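Local coordinates for ancylostoma secreted protein 2 (Necator americanus, PDB 4NUK) that is a secreted hookworm protein of the cysteine-rich CAP family that binds divalent metal ions, its wider role in the parasite not being firmly established, at residues 133-138 against 186-191. Residues are numbered along the deposited sequence; the frame is centred on the assembly and turned at random.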
loop_
_atom_site.group_PDB
_atom_site.type_symbol
_atom_site.label_atom_id
_atom_site.label_comp_id
_atom_site.label_asym_id
_atom_site.label_seq_id
_atom_site.Cartn_x
_atom_site.Cartn_y
_atom_site.Cartn_z
ATOM N N GLN A 133 -9.578 12.945 -10.925
ATOM C CA GLN A 133 -8.427 13.231 -11.773
ATOM C C GLN A 133 -7.441 14.148 -11.055
ATOM O O GLN A 133 -6.276 14.239 -11.432
ATOM C CB GLN A 133 -8.887 13.861 -13.093
ATOM C CG GLN A 133 -9.621 12.896 -14.017
ATOM C CD GLN A 133 -8.673 11.934 -14.716
ATOM O OE1 GLN A 133 -7.640 12.342 -15.254
ATOM N NE2 GLN A 133 -9.017 10.650 -14.707
ATOM N N ASN A 134 -7.928 14.827 -10.021
ATOM C CA ASN A 134 -7.104 15.733 -9.233
ATOM C C ASN A 134 -6.533 15.030 -7.989
ATOM O O ASN A 134 -7.212 14.887 -6.972
ATOM C CB ASN A 134 -7.906 16.973 -8.836
ATOM C CG ASN A 134 -7.029 18.082 -8.329
ATOM O OD1 ASN A 134 -6.049 17.836 -7.627
ATOM N ND2 ASN A 134 -7.355 19.318 -8.701
ATOM N N LEU A 135 -5.273 14.622 -8.079
ATOM C CA LEU A 135 -4.663 13.745 -7.083
ATOM C C LEU A 135 -4.105 14.455 -5.853
ATOM O O LEU A 135 -3.343 13.871 -5.084
ATOM C CB LEU A 135 -3.554 12.926 -7.737
ATOM C CG LEU A 135 -4.031 12.170 -8.959
ATOM C CD1 LEU A 135 -2.922 11.292 -9.469
ATOM C CD2 LEU A 135 -5.273 11.361 -8.598
ATOM N N LYS A 136 -4.457 15.713 -5.673
ATOM C CA LYS A 136 -3.992 16.444 -4.513
ATOM C C LYS A 136 -4.777 16.003 -3.291
ATOM O O LYS A 136 -6.000 15.973 -3.319
ATOM C CB LYS A 136 -4.160 17.939 -4.736
ATOM C CG LYS A 136 -3.708 18.803 -3.572
ATOM C CD LYS A 136 -3.846 20.268 -3.958
ATOM C CE LYS A 136 -3.281 21.210 -2.929
ATOM N NZ LYS A 136 -3.295 22.591 -3.486
ATOM N N LEU A 137 -4.075 15.661 -2.216
ATOM C CA LEU A 137 -4.730 15.205 -0.997
ATOM C C LEU A 137 -5.275 16.382 -0.186
ATOM O O LEU A 137 -4.601 16.931 0.690
ATOM C CB LEU A 137 -3.773 14.360 -0.168
ATOM C CG LEU A 137 -4.295 13.804 1.151
ATOM C CD1 LEU A 137 -5.712 13.265 0.992
ATOM C CD2 LEU A 137 -3.361 12.726 1.672
ATOM N N THR A 138 -6.504 16.769 -0.492
ATOM C CA THR A 138 -7.144 17.885 0.183
ATOM C C THR A 138 -7.917 17.349 1.369
ATOM O O THR A 138 -8.068 16.131 1.518
ATOM C CB THR A 138 -8.160 18.579 -0.746
ATOM O OG1 THR A 138 -9.081 17.603 -1.251
ATOM C CG2 THR A 138 -7.462 19.270 -1.919
ATOM N N LYS A 186 -0.413 17.378 -0.631
ATOM C CA LYS A 186 0.498 16.873 -1.666
ATOM C C LYS A 186 -0.192 15.909 -2.623
ATOM O O LYS A 186 -1.219 15.302 -2.297
ATOM C CB LYS A 186 1.710 16.164 -1.044
ATOM C CG LYS A 186 2.465 16.966 -0.000
ATOM C CD LYS A 186 3.087 18.219 -0.581
ATOM C CE LYS A 186 3.870 18.977 0.474
ATOM N NZ LYS A 186 4.537 20.182 -0.103
ATOM N N ASP A 187 0.396 15.743 -3.800
ATOM C CA ASP A 187 -0.167 14.853 -4.801
ATOM C C ASP A 187 0.161 13.412 -4.487
ATOM O O ASP A 187 1.254 13.112 -4.030
ATOM C CB ASP A 187 0.359 15.211 -6.194
ATOM C CG ASP A 187 -0.026 16.609 -6.609
ATOM O OD1 ASP A 187 -0.868 17.217 -5.925
ATOM O OD2 ASP A 187 0.508 17.105 -7.615
ATOM N N ILE A 188 -0.785 12.514 -4.747
ATOM C CA ILE A 188 -0.522 11.089 -4.597
ATOM C C ILE A 188 0.582 10.713 -5.588
ATOM O O ILE A 188 1.579 10.112 -5.225
ATOM C CB ILE A 188 -1.773 10.269 -4.895
ATOM C CG1 ILE A 188 -2.941 10.751 -4.031
ATOM C CG2 ILE A 188 -1.511 8.812 -4.677
ATOM C CD1 ILE A 188 -4.306 10.359 -4.591
ATOM N N TYR A 189 0.401 11.088 -6.846
ATOM C CA TYR A 189 1.456 10.911 -7.832
ATOM C C TYR A 189 1.405 11.979 -8.943
ATOM O O TYR A 189 0.378 12.632 -9.162
ATOM C CB TYR A 189 1.460 9.475 -8.397
ATOM C CG TYR A 189 0.152 9.009 -8.992
ATOM C CD1 TYR A 189 -0.133 9.226 -10.325
ATOM C CD2 TYR A 189 -0.786 8.341 -8.227
ATOM C CE1 TYR A 189 -1.324 8.802 -10.885
ATOM C CE2 TYR A 189 -1.982 7.918 -8.770
ATOM C CZ TYR A 189 -2.248 8.160 -10.106
ATOM O OH TYR A 189 -3.428 7.745 -10.679
ATOM N N GLU A 190 2.542 12.180 -9.606
ATOM C CA GLU A 190 2.630 13.080 -10.747
ATOM C C GLU A 190 1.934 12.429 -11.933
ATOM O O GLU A 190 2.213 11.285 -12.277
ATOM C CB GLU A 190 4.091 13.372 -11.085
ATOM C CG GLU A 190 4.302 13.925 -12.483
ATOM C CD GLU A 190 5.142 15.205 -12.496
ATOM O OE1 GLU A 190 6.308 15.159 -12.026
ATOM O OE2 GLU A 190 4.631 16.251 -12.976
ATOM N N LYS A 191 1.008 13.156 -12.542
ATOM C CA LYS A 191 0.265 12.616 -13.670
ATOM C C LYS A 191 1.046 12.741 -14.981
ATOM O O LYS A 191 1.838 13.665 -15.169
ATOM C CB LYS A 191 -1.112 13.280 -13.771
ATOM C CG LYS A 191 -2.097 12.788 -12.726
ATOM C CD LYS A 191 -3.033 13.917 -12.260
ATOM C CE LYS A 191 -3.640 14.652 -13.432
ATOM N NZ LYS A 191 -4.616 15.659 -12.988
#
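Leu135 drives its CD1 methyl onto the ring of Tyr189, 3.3 Å from the ring centroid and only 15° off the normal, a tight CH-pi contact centred over one face. Leucine suits the place because its fork can bring one methyl down on the pi face while its other carbons pack against neighbours. Tyr189 has CG between its backbone N and carbonyl carbon (chi1 55°), which folds the ring back toward the other segment; it gives the methyl a flat face while its hydroxyl hydrogen-bonds Pro59 O. Lys191 passes Leu135 obliquely, its CG 3.7 Å from Leu135 CD1. Bends at chi2 and chi3 carry Lys191 NZ to Gln133 O, 2.7 Å away, above the carbonyl plane; lysine thus supplies both an apolar stem and a charged donor. Buried Ile188 lays its apolar CD1 branch against Leu135 CB, 4.1 Å away. The backbones meet in a single beta bridge, Lys136 with Asp187: Ile188 N donates to Leu135 O at 2.9 Å, and Leu137 N to Lys186 O at 2.9 Å. Two irregular loops are therefore held both by a short bridge that satisfies polar main chain and by the apolar leucine-isoleucine-tyrosine cluster beside it, with the lysine ammonium bonded at the exposed end.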